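Local coordinates for putative epoxide hydrolase protein (Klebsiella pneumoniae subsp. pneumoniae, PDB 5BOV), which is a putative epoxide hydrolase of the alpha/beta hydrolase fold whose substrate is not established, though its family is also associated with monoacylglycerol lipase activity, at residues G6-I11 against V61-L66; L36-G39 against D43-S46; P52-K57 against Q296-A301; R114-V119 against K128-V133. All coordinates share one frame; numbering follows the deposited sequence. Where two conformers were deposited one is given.

Contact 1 of 4, residues G6-I11 against V61-L66; sequences GAFDKI and VIVPYL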
# COMPACT_ATOMS: atom_id res chain seq x y z
N GLY A 6 -10.81 -13.21 17.93
CA GLY A 6 -10.94 -13.58 16.53
C GLY A 6 -11.30 -12.41 15.65
O GLY A 6 -11.71 -12.62 14.50
N ALA A 7 -11.27 -11.18 16.16
CA ALA A 7 -11.99 -10.12 15.40
C ALA A 7 -11.38 -9.81 14.06
O ALA A 7 -12.07 -9.41 13.11
CB ALA A 7 -12.05 -8.80 16.20
N PHE A 8 -10.05 -9.89 14.05
CA PHE A 8 -9.33 -9.52 12.81
C PHE A 8 -9.53 -10.59 11.76
O PHE A 8 -9.30 -10.30 10.58
CB PHE A 8 -7.83 -9.38 13.09
CG PHE A 8 -7.09 -8.69 11.99
CD1 PHE A 8 -7.09 -7.30 11.88
CD2 PHE A 8 -6.43 -9.44 11.03
CE1 PHE A 8 -6.46 -6.66 10.84
CE2 PHE A 8 -5.81 -8.79 10.01
CZ PHE A 8 -5.85 -7.42 9.91
N ASP A 9 -10.02 -11.78 12.11
CA ASP A 9 -10.35 -12.77 11.14
C ASP A 9 -11.80 -12.74 10.58
O ASP A 9 -12.13 -13.61 9.77
CB ASP A 9 -9.98 -14.15 11.64
CG ASP A 9 -8.47 -14.35 11.75
OD1 ASP A 9 -7.70 -13.67 11.02
OD2 ASP A 9 -8.09 -15.17 12.64
N LYS A 10 -12.60 -11.74 10.95
CA LYS A 10 -13.93 -11.60 10.40
C LYS A 10 -13.80 -10.64 9.23
O LYS A 10 -13.58 -9.48 9.43
CB LYS A 10 -14.91 -11.12 11.47
CG LYS A 10 -15.14 -12.20 12.51
CD LYS A 10 -15.99 -11.67 13.67
CE LYS A 10 -16.44 -12.84 14.53
NZ LYS A 10 -15.35 -13.18 15.49
N ILE A 11 -13.84 -11.18 8.03
CA ILE A 11 -13.69 -10.41 6.81
C ILE A 11 -15.04 -9.98 6.30
O ILE A 11 -15.93 -10.79 6.12
CB ILE A 11 -12.99 -11.20 5.72
CG1 ILE A 11 -11.66 -11.75 6.28
CG2 ILE A 11 -12.73 -10.32 4.54
CD1 ILE A 11 -10.74 -10.71 6.88
N VAL A 61 -11.04 0.99 12.88
CA VAL A 61 -9.96 0.61 11.93
C VAL A 61 -10.49 -0.24 10.78
O VAL A 61 -11.14 -1.29 10.96
CB VAL A 61 -8.87 -0.16 12.67
CG1 VAL A 61 -7.66 -0.32 11.78
CG2 VAL A 61 -8.50 0.59 13.94
N ILE A 62 -10.22 0.23 9.56
CA ILE A 62 -10.57 -0.45 8.31
C ILE A 62 -9.32 -0.95 7.65
O ILE A 62 -8.36 -0.15 7.43
CB ILE A 62 -11.26 0.54 7.34
CG1 ILE A 62 -12.47 1.26 7.97
CG2 ILE A 62 -11.63 -0.16 6.04
CD1 ILE A 62 -13.53 0.33 8.31
N VAL A 63 -9.29 -2.25 7.33
CA VAL A 63 -8.09 -2.82 6.68
C VAL A 63 -8.50 -3.64 5.44
O VAL A 63 -8.95 -4.79 5.59
CB VAL A 63 -7.28 -3.72 7.63
CG1 VAL A 63 -5.92 -4.03 7.05
CG2 VAL A 63 -7.12 -3.09 9.01
N PRO A 64 -8.45 -3.03 4.23
CA PRO A 64 -8.90 -3.69 3.06
C PRO A 64 -7.85 -4.43 2.30
O PRO A 64 -6.69 -4.01 2.28
CB PRO A 64 -9.42 -2.52 2.20
CG PRO A 64 -8.47 -1.39 2.54
CD PRO A 64 -8.12 -1.60 3.97
N TYR A 65 -8.26 -5.50 1.64
CA TYR A 65 -7.42 -6.09 0.60
C TYR A 65 -7.46 -5.17 -0.61
O TYR A 65 -8.54 -4.78 -1.10
CB TYR A 65 -7.90 -7.46 0.16
CG TYR A 65 -7.76 -8.59 1.14
CD1 TYR A 65 -6.51 -9.11 1.44
CD2 TYR A 65 -8.88 -9.17 1.74
CE1 TYR A 65 -6.37 -10.24 2.25
CE2 TYR A 65 -8.75 -10.25 2.61
CZ TYR A 65 -7.50 -10.80 2.84
OH TYR A 65 -7.35 -11.86 3.68
N LEU A 66 -6.30 -4.81 -1.15
CA LEU A 66 -6.25 -4.09 -2.42
C LEU A 66 -6.76 -5.00 -3.61
O LEU A 66 -6.79 -6.19 -3.48
CB LEU A 66 -4.84 -3.61 -2.70
CG LEU A 66 -4.24 -2.61 -1.68
CD1 LEU A 66 -2.83 -2.28 -2.17
CD2 LEU A 66 -5.06 -1.36 -1.57
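Phe8 and Val63 meet where the N-terminal segment crosses one face of the central sheet of this alpha/beta hydrolase fold. Residues 6-11 precede the first strand, 12-16, and include a short 3-10 turn at 7-9; residues 61-64 belong to strand 59-74, which pairs antiparallel with strand 19-26 and parallel with strand 32-37. A chi1 of -166° carries the Phe8 ring away from the backbone N and out from the turn toward the sheet, although the backbones stay well apart, 9.2 Å between the CA atoms of Phe8 and Val63. The ring touches by its edge: CE1 of Phe8 lies 4.1 Å from CG2 of Val63, with the methyl near the plane of the ring, and the two side chains cross at about a right angle. The Phe8 side chain also touches Val24 of strand 19-26 and Ala51 of helix 50-56, and therefore joins the N-terminal turn to both the sheet and the helix packed on it.

Ile11 and Tyr65 make a second, looser touch further along the chain. Tyr65 also packs on Asp43 and Ile44 of the loop after strand 32-37. Between the segments the contact is purely apolar, and here too a methyl comes to an aromatic edge: CG2 of Ile11 sits 4.4 Å from CE2 of Tyr65, near the plane of the ring.

Contact 2 of 4, residues L36-G39 against D43-S46; sequences LLHG and DIQS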
# COMPACT_ATOMS: atom_id res chain seq x y z
N LEU A 36 -5.90 1.38 6.83
CA LEU A 36 -4.53 0.86 6.81
C LEU A 36 -4.40 0.08 5.52
O LEU A 36 -5.07 -0.93 5.31
CB LEU A 36 -4.28 -0.06 8.02
CG LEU A 36 -4.50 0.60 9.40
CD1 LEU A 36 -4.39 -0.47 10.51
CD2 LEU A 36 -3.56 1.76 9.65
N LEU A 37 -3.38 0.46 4.71
CA LEU A 37 -3.23 -0.11 3.38
C LEU A 37 -1.93 -0.86 3.23
O LEU A 37 -0.81 -0.31 3.45
CB LEU A 37 -3.30 1.03 2.36
CG LEU A 37 -4.58 1.87 2.33
CD1 LEU A 37 -4.47 2.98 1.29
CD2 LEU A 37 -5.84 1.03 2.10
N HIS A 38 -2.03 -2.12 2.80
CA HIS A 38 -0.84 -2.95 2.63
C HIS A 38 -0.13 -2.70 1.30
O HIS A 38 -0.65 -1.97 0.43
CB HIS A 38 -1.25 -4.41 2.77
CG HIS A 38 -2.10 -4.94 1.65
ND1 HIS A 38 -1.56 -5.31 0.43
CD2 HIS A 38 -3.44 -5.07 1.52
CE1 HIS A 38 -2.54 -5.68 -0.38
NE2 HIS A 38 -3.68 -5.59 0.27
N GLY A 39 1.01 -3.37 1.16
CA GLY A 39 1.82 -3.30 -0.01
C GLY A 39 1.95 -4.62 -0.75
O GLY A 39 1.24 -5.60 -0.44
N ASP A 43 -0.25 -8.44 2.57
CA ASP A 43 -1.71 -8.31 2.63
C ASP A 43 -2.17 -7.71 3.97
O ASP A 43 -1.34 -7.14 4.68
CB ASP A 43 -2.44 -9.64 2.33
CG ASP A 43 -2.45 -10.59 3.49
OD1 ASP A 43 -1.69 -10.41 4.45
OD2 ASP A 43 -3.16 -11.61 3.32
N ILE A 44 -3.45 -7.82 4.28
CA ILE A 44 -4.01 -7.25 5.50
C ILE A 44 -3.31 -7.74 6.78
O ILE A 44 -3.36 -7.10 7.84
CB ILE A 44 -5.53 -7.48 5.62
CG1 ILE A 44 -5.88 -8.95 5.72
CG2 ILE A 44 -6.22 -6.79 4.42
CD1 ILE A 44 -7.31 -9.19 6.08
N GLN A 45 -2.67 -8.93 6.74
CA GLN A 45 -1.99 -9.41 7.92
C GLN A 45 -0.86 -8.51 8.39
O GLN A 45 -0.39 -8.59 9.54
CB GLN A 45 -1.47 -10.85 7.74
CG GLN A 45 -2.53 -11.88 7.39
CD GLN A 45 -3.79 -11.87 8.28
OE1 GLN A 45 -4.92 -12.05 7.73
NE2 GLN A 45 -3.64 -11.73 9.51
N SER A 46 -0.40 -7.61 7.52
CA SER A 46 0.56 -6.61 7.89
C SER A 46 0.04 -5.74 9.08
O SER A 46 0.87 -5.22 9.83
CB SER A 46 0.81 -5.65 6.72
OG SER A 46 1.40 -6.30 5.61
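His38 packs its side chain against the backbone of Asp43 in the loop that leaves the C-terminal end of strand 32-37. In the alpha/beta hydrolase fold this His-Gly loop lies close to the active-site region, and Gly39 here touches residues of a probable nucleophile elbow. CB of His38 starts the contact, 3.3 Å from the carbonyl O of Asp43. From there CG lies between the backbone N and the carbonyl carbon (chi1 69°), which lays the imidazole against the returning chain; CG of His38 is 3.5 Å from CA of Asp43. That CA stands over one face in a CH-pi contact, 3.7 Å from the centroid of the His38 ring and 16° off its normal.

CD2 of His38 comes to 3.9 Å from N of Ile44, and CE1 of His38 is 4.1 Å from CA of Asp43. ND1 turns back to its own loop and donates to O of Gly39 at 2.9 Å, almost straight at 169° and nearly in the ring plane. NE2, at the far side, is hydrogen-bonded to the backbone N of Leu66, and Tyr69 meets the imidazole edge-to-face. A bond at each nitrogen should fix the rotation of the ring.

CB of Asp43 points away from the histidine segment. Its OD1 takes a hydrogen bond from Thr200 and closes an Asx turn at the start of the 3-10 segment 44-46: N of Gln45 reaches OD1 of Asp43 at 2.9 Å, from above the carboxylate plane.

Contact 3 of 4, residues P52-K57 against Q296-A301; sequences PALAQK and QAVVDA
This is a small apolar helix-to-helix contact toward the periphery of the chain, the centre of the contact about 18 Å from the centre of the chain, in which Leu54 of helix 50-56 meets Val298 and Val299 of the C-terminal helix 291-303. The segments are separated by 238 residues, and the nearest CA atoms, of Leu54 and Val299, are 8.1 Å apart. Side-chain methyls bridge that distance. Leu54, its CG anti to the carbonyl carbon (chi1 -73°), presents both branches to one methyl: CD2 of Leu54 is 3.9 Å from CG1 of Val298, and CD1 of Leu54 is 4.0 Å from the same CG1. The two side chains cross at about a right angle. The side chains of Leu54 and Val299 run past each other in opposite directions, and CD2 of Leu54 reaches CG2 of Val299 at 4.1 Å. The CD2 methyl thus touches both valines, whereas CD1 meets Val298 alone of the two.

In the alpha/beta hydrolase fold, helices flank the central sheet, and these two pack side by side against it. Leu54 also touches Tyr59 and Val61 of strand 59-74, while Ala297 and Ala301 rest on strands 247-252 and 127-133, respectively on Leu250 and on Ser129 and Val131. One turn back, Val295 extends the seam by touching both Ala53 and Leu54. Asp300, one residue beyond Val299, turns to the sheet edge instead, where its OD2 forms a salt bridge with Arg276.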
# COMPACT_ATOMS: atom_id res chain seq x y z
N PRO A 52 -5.79 -4.17 16.02
CA PRO A 52 -6.49 -4.33 17.25
C PRO A 52 -5.94 -3.40 18.31
O PRO A 52 -6.70 -3.00 19.20
CB PRO A 52 -6.26 -5.80 17.64
CG PRO A 52 -5.90 -6.49 16.37
CD PRO A 52 -5.32 -5.48 15.48
N ALA A 53 -4.65 -3.05 18.22
CA ALA A 53 -4.07 -2.12 19.20
C ALA A 53 -4.72 -0.75 19.04
O ALA A 53 -5.07 -0.09 20.04
CB ALA A 53 -2.57 -1.97 18.99
N LEU A 54 -4.91 -0.30 17.83
CA LEU A 54 -5.64 0.99 17.58
C LEU A 54 -7.08 0.90 18.01
O LEU A 54 -7.64 1.87 18.60
CB LEU A 54 -5.53 1.35 16.14
CG LEU A 54 -4.17 1.86 15.66
CD1 LEU A 54 -4.07 1.91 14.16
CD2 LEU A 54 -3.84 3.24 16.21
N ALA A 55 -7.73 -0.21 17.71
CA ALA A 55 -9.12 -0.39 18.13
C ALA A 55 -9.31 -0.29 19.62
O ALA A 55 -10.27 0.34 20.12
CB ALA A 55 -9.68 -1.71 17.63
N GLN A 56 -8.39 -0.87 20.38
CA GLN A 56 -8.41 -0.79 21.88
C GLN A 56 -8.18 0.58 22.42
O GLN A 56 -8.63 0.89 23.51
CB GLN A 56 -7.45 -1.79 22.41
CG GLN A 56 -7.34 -1.90 23.90
CD GLN A 56 -6.50 -3.08 24.37
OE1 GLN A 56 -5.88 -3.80 23.54
NE2 GLN A 56 -6.44 -3.27 25.68
N LYS A 57 -7.53 1.44 21.65
CA LYS A 57 -7.31 2.84 22.00
C LYS A 57 -8.39 3.79 21.42
O LYS A 57 -8.28 5.01 21.52
CB LYS A 57 -5.93 3.28 21.49
CG LYS A 57 -4.73 2.71 22.33
CD LYS A 57 -4.38 3.55 23.61
CE LYS A 57 -3.65 2.95 24.82
NZ LYS A 57 -3.33 4.01 25.79
N GLN A 296 2.23 3.86 17.27
CA GLN A 296 2.64 5.18 17.83
C GLN A 296 2.63 6.25 16.75
O GLN A 296 2.20 7.38 16.96
CB GLN A 296 4.01 5.13 18.53
CG GLN A 296 4.30 6.39 19.36
CD GLN A 296 3.36 6.54 20.52
OE1 GLN A 296 3.23 5.61 21.38
NE2 GLN A 296 2.61 7.65 20.58
N ALA A 297 3.15 5.90 15.57
CA ALA A 297 3.10 6.83 14.45
C ALA A 297 1.69 7.25 14.01
O ALA A 297 1.44 8.42 13.73
CB ALA A 297 3.87 6.27 13.26
N VAL A 298 0.77 6.31 13.99
CA VAL A 298 -0.62 6.63 13.61
C VAL A 298 -1.25 7.53 14.67
O VAL A 298 -1.86 8.52 14.32
CB VAL A 298 -1.48 5.33 13.42
CG1 VAL A 298 -2.95 5.66 13.25
CG2 VAL A 298 -0.98 4.52 12.19
N VAL A 299 -1.05 7.20 15.94
CA VAL A 299 -1.60 8.02 17.04
C VAL A 299 -0.99 9.46 16.96
O VAL A 299 -1.72 10.47 17.06
CB VAL A 299 -1.30 7.41 18.40
CG1 VAL A 299 -1.61 8.40 19.49
CG2 VAL A 299 -2.06 6.10 18.55
N ASP A 300 0.32 9.54 16.75
CA ASP A 300 1.02 10.82 16.68
C ASP A 300 0.60 11.64 15.48
O ASP A 300 0.37 12.83 15.60
CB ASP A 300 2.50 10.64 16.71
CG ASP A 300 3.02 10.10 18.03
OD1 ASP A 300 2.30 10.11 19.08
OD2 ASP A 300 4.19 9.68 18.08
N ALA A 301 0.41 10.99 14.33
CA ALA A 301 -0.03 11.74 13.16
C ALA A 301 -1.46 12.24 13.32
O ALA A 301 -1.79 13.36 12.88
CB ALA A 301 0.11 10.86 11.92

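Contact 4 of 4, residues R114-V119 against K128-V133; sequences RTADIV and KSLVSV
Ala116 presses its CB against CD1 of Leu130, 3.5 Å away, a close fit between helix 111-122 and strand 127-133. With chi1 at 176°, Leu130 extends its CG away from the backbone N, and its branches divide the helix surface: CD1 takes Ala116, while CD2 of Leu130 lies 3.6 Å from OD1 of Asp117. These elements are the last two members of the beta-alpha-beta unit that starts with strand 104-108. The directions of helix segment 114-119 and strand 129-133 stand at 145°, the helix running back across the sheet, and their axes come within 8.4 Å at closest approach. Ala116 also touches Leu106, so its small side chain sits over two neighbouring strands.

One residue on in the helix and two on in the strand, OG of Ser132 lies only 2.6 Å from OD1 of Asp117 in a short hydrogen bond. The carbonyl O of Gly135 is another possible acceptor for that hydroxyl proton. OD2 of Asp117 accepts from the backbone N of Leu137. If the hydroxyl proton goes to OD1, both oxygens are engaged, which would hold the buried carboxylate's orientation and probably offset part of the cost of placing a charge beside Leu130.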
# COMPACT_ATOMS: atom_id res chain seq x y z
N ARG A 114 1.80 4.57 -1.56
CA ARG A 114 1.50 5.28 -2.80
C ARG A 114 0.03 5.61 -2.92
O ARG A 114 -0.35 6.74 -3.19
CB ARG A 114 1.93 4.45 -3.96
CG ARG A 114 1.74 5.09 -5.29
CD ARG A 114 2.05 4.11 -6.42
NE ARG A 114 1.02 3.09 -6.48
CZ ARG A 114 1.13 1.91 -7.05
NH1 ARG A 114 2.26 1.50 -7.60
NH2 ARG A 114 0.05 1.11 -7.10
N THR A 115 -0.83 4.64 -2.56
CA THR A 115 -2.23 4.81 -2.67
C THR A 115 -2.74 5.89 -1.65
O THR A 115 -3.47 6.79 -2.03
CB THR A 115 -2.97 3.47 -2.40
OG1 THR A 115 -2.57 2.50 -3.39
CG2 THR A 115 -4.41 3.63 -2.46
N ALA A 116 -2.27 5.81 -0.41
CA ALA A 116 -2.65 6.82 0.57
C ALA A 116 -2.13 8.21 0.20
O ALA A 116 -2.85 9.19 0.39
CB ALA A 116 -2.06 6.44 1.94
N ASP A 117 -0.90 8.29 -0.33
CA ASP A 117 -0.31 9.49 -0.80
C ASP A 117 -1.27 10.14 -1.87
O ASP A 117 -1.51 11.36 -1.83
CB ASP A 117 1.03 9.31 -1.43
CG ASP A 117 2.12 8.93 -0.45
OD1 ASP A 117 1.90 8.91 0.78
OD2 ASP A 117 3.17 8.52 -0.98
N ILE A 118 -1.72 9.33 -2.84
CA ILE A 118 -2.57 9.82 -3.88
C ILE A 118 -3.90 10.33 -3.31
O ILE A 118 -4.37 11.42 -3.75
CB ILE A 118 -2.80 8.76 -4.97
CG1 ILE A 118 -1.51 8.51 -5.69
CG2 ILE A 118 -3.91 9.22 -5.99
CD1 ILE A 118 -1.53 7.25 -6.56
N VAL A 119 -4.53 9.59 -2.41
CA VAL A 119 -5.77 10.06 -1.82
C VAL A 119 -5.55 11.41 -1.14
O VAL A 119 -6.34 12.35 -1.31
CB VAL A 119 -6.41 9.06 -0.86
CG1 VAL A 119 -7.68 9.56 -0.33
CG2 VAL A 119 -6.66 7.79 -1.62
N LYS A 128 -7.54 13.02 7.08
CA LYS A 128 -7.22 13.79 8.28
C LYS A 128 -5.71 13.91 8.52
O LYS A 128 -5.21 14.99 8.87
CB LYS A 128 -7.97 13.18 9.50
CG LYS A 128 -7.75 13.88 10.78
CD LYS A 128 -8.59 13.20 11.90
CE LYS A 128 -8.46 14.03 13.14
NZ LYS A 128 -7.16 13.87 13.81
N SER A 129 -5.00 12.78 8.47
CA SER A 129 -3.56 12.77 8.58
C SER A 129 -3.09 11.49 7.88
O SER A 129 -3.91 10.63 7.55
CB SER A 129 -3.11 12.75 10.01
OG SER A 129 -3.48 11.51 10.68
N LEU A 130 -1.81 11.45 7.62
CA LEU A 130 -1.16 10.42 6.82
C LEU A 130 0.11 9.88 7.43
O LEU A 130 0.92 10.65 7.96
CB LEU A 130 -0.80 11.07 5.47
CG LEU A 130 -0.03 10.26 4.47
CD1 LEU A 130 -0.83 9.02 4.02
CD2 LEU A 130 0.41 11.12 3.27
N VAL A 131 0.24 8.54 7.49
CA VAL A 131 1.49 7.89 7.78
C VAL A 131 1.94 7.23 6.49
O VAL A 131 1.27 6.35 5.97
CB VAL A 131 1.40 6.87 8.93
CG1 VAL A 131 2.71 6.16 9.11
CG2 VAL A 131 1.04 7.60 10.21
N SER A 132 3.06 7.69 5.95
CA SER A 132 3.54 7.20 4.64
C SER A 132 4.93 6.61 4.81
O SER A 132 5.94 7.33 4.92
CB SER A 132 3.54 8.35 3.62
OG SER A 132 3.78 7.87 2.30
N VAL A 133 5.01 5.29 4.79
CA VAL A 133 6.30 4.65 4.92
C VAL A 133 7.12 4.85 3.63
O VAL A 133 6.59 4.65 2.52
CB VAL A 133 6.21 3.14 5.17
CG1 VAL A 133 7.58 2.48 5.21
CG2 VAL A 133 5.41 2.85 6.42

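Overall arrangement
All four contacts are built round the central sheet of the alpha/beta hydrolase fold. Contacts 1 and 2, centres about 10 Å apart, lie on neighbouring strands 59-74 and 32-37, and contact 2 is nested within the loop that contact 1 closes. Contact 4 follows in the chain, its centre about 13 Å from that of contact 2, where Leu37 packs on Thr115. Contact 3 crosses contact 1 in chain order and encloses contact 4; the centres of contacts 3 and 4 are about 16 Å apart, and Val298 packs against Val131 between them. The C-terminal helix is thereby brought beside helix 50-56 and strand 127-133 from the first half of the chain, while contact 2 lies nearest the centre.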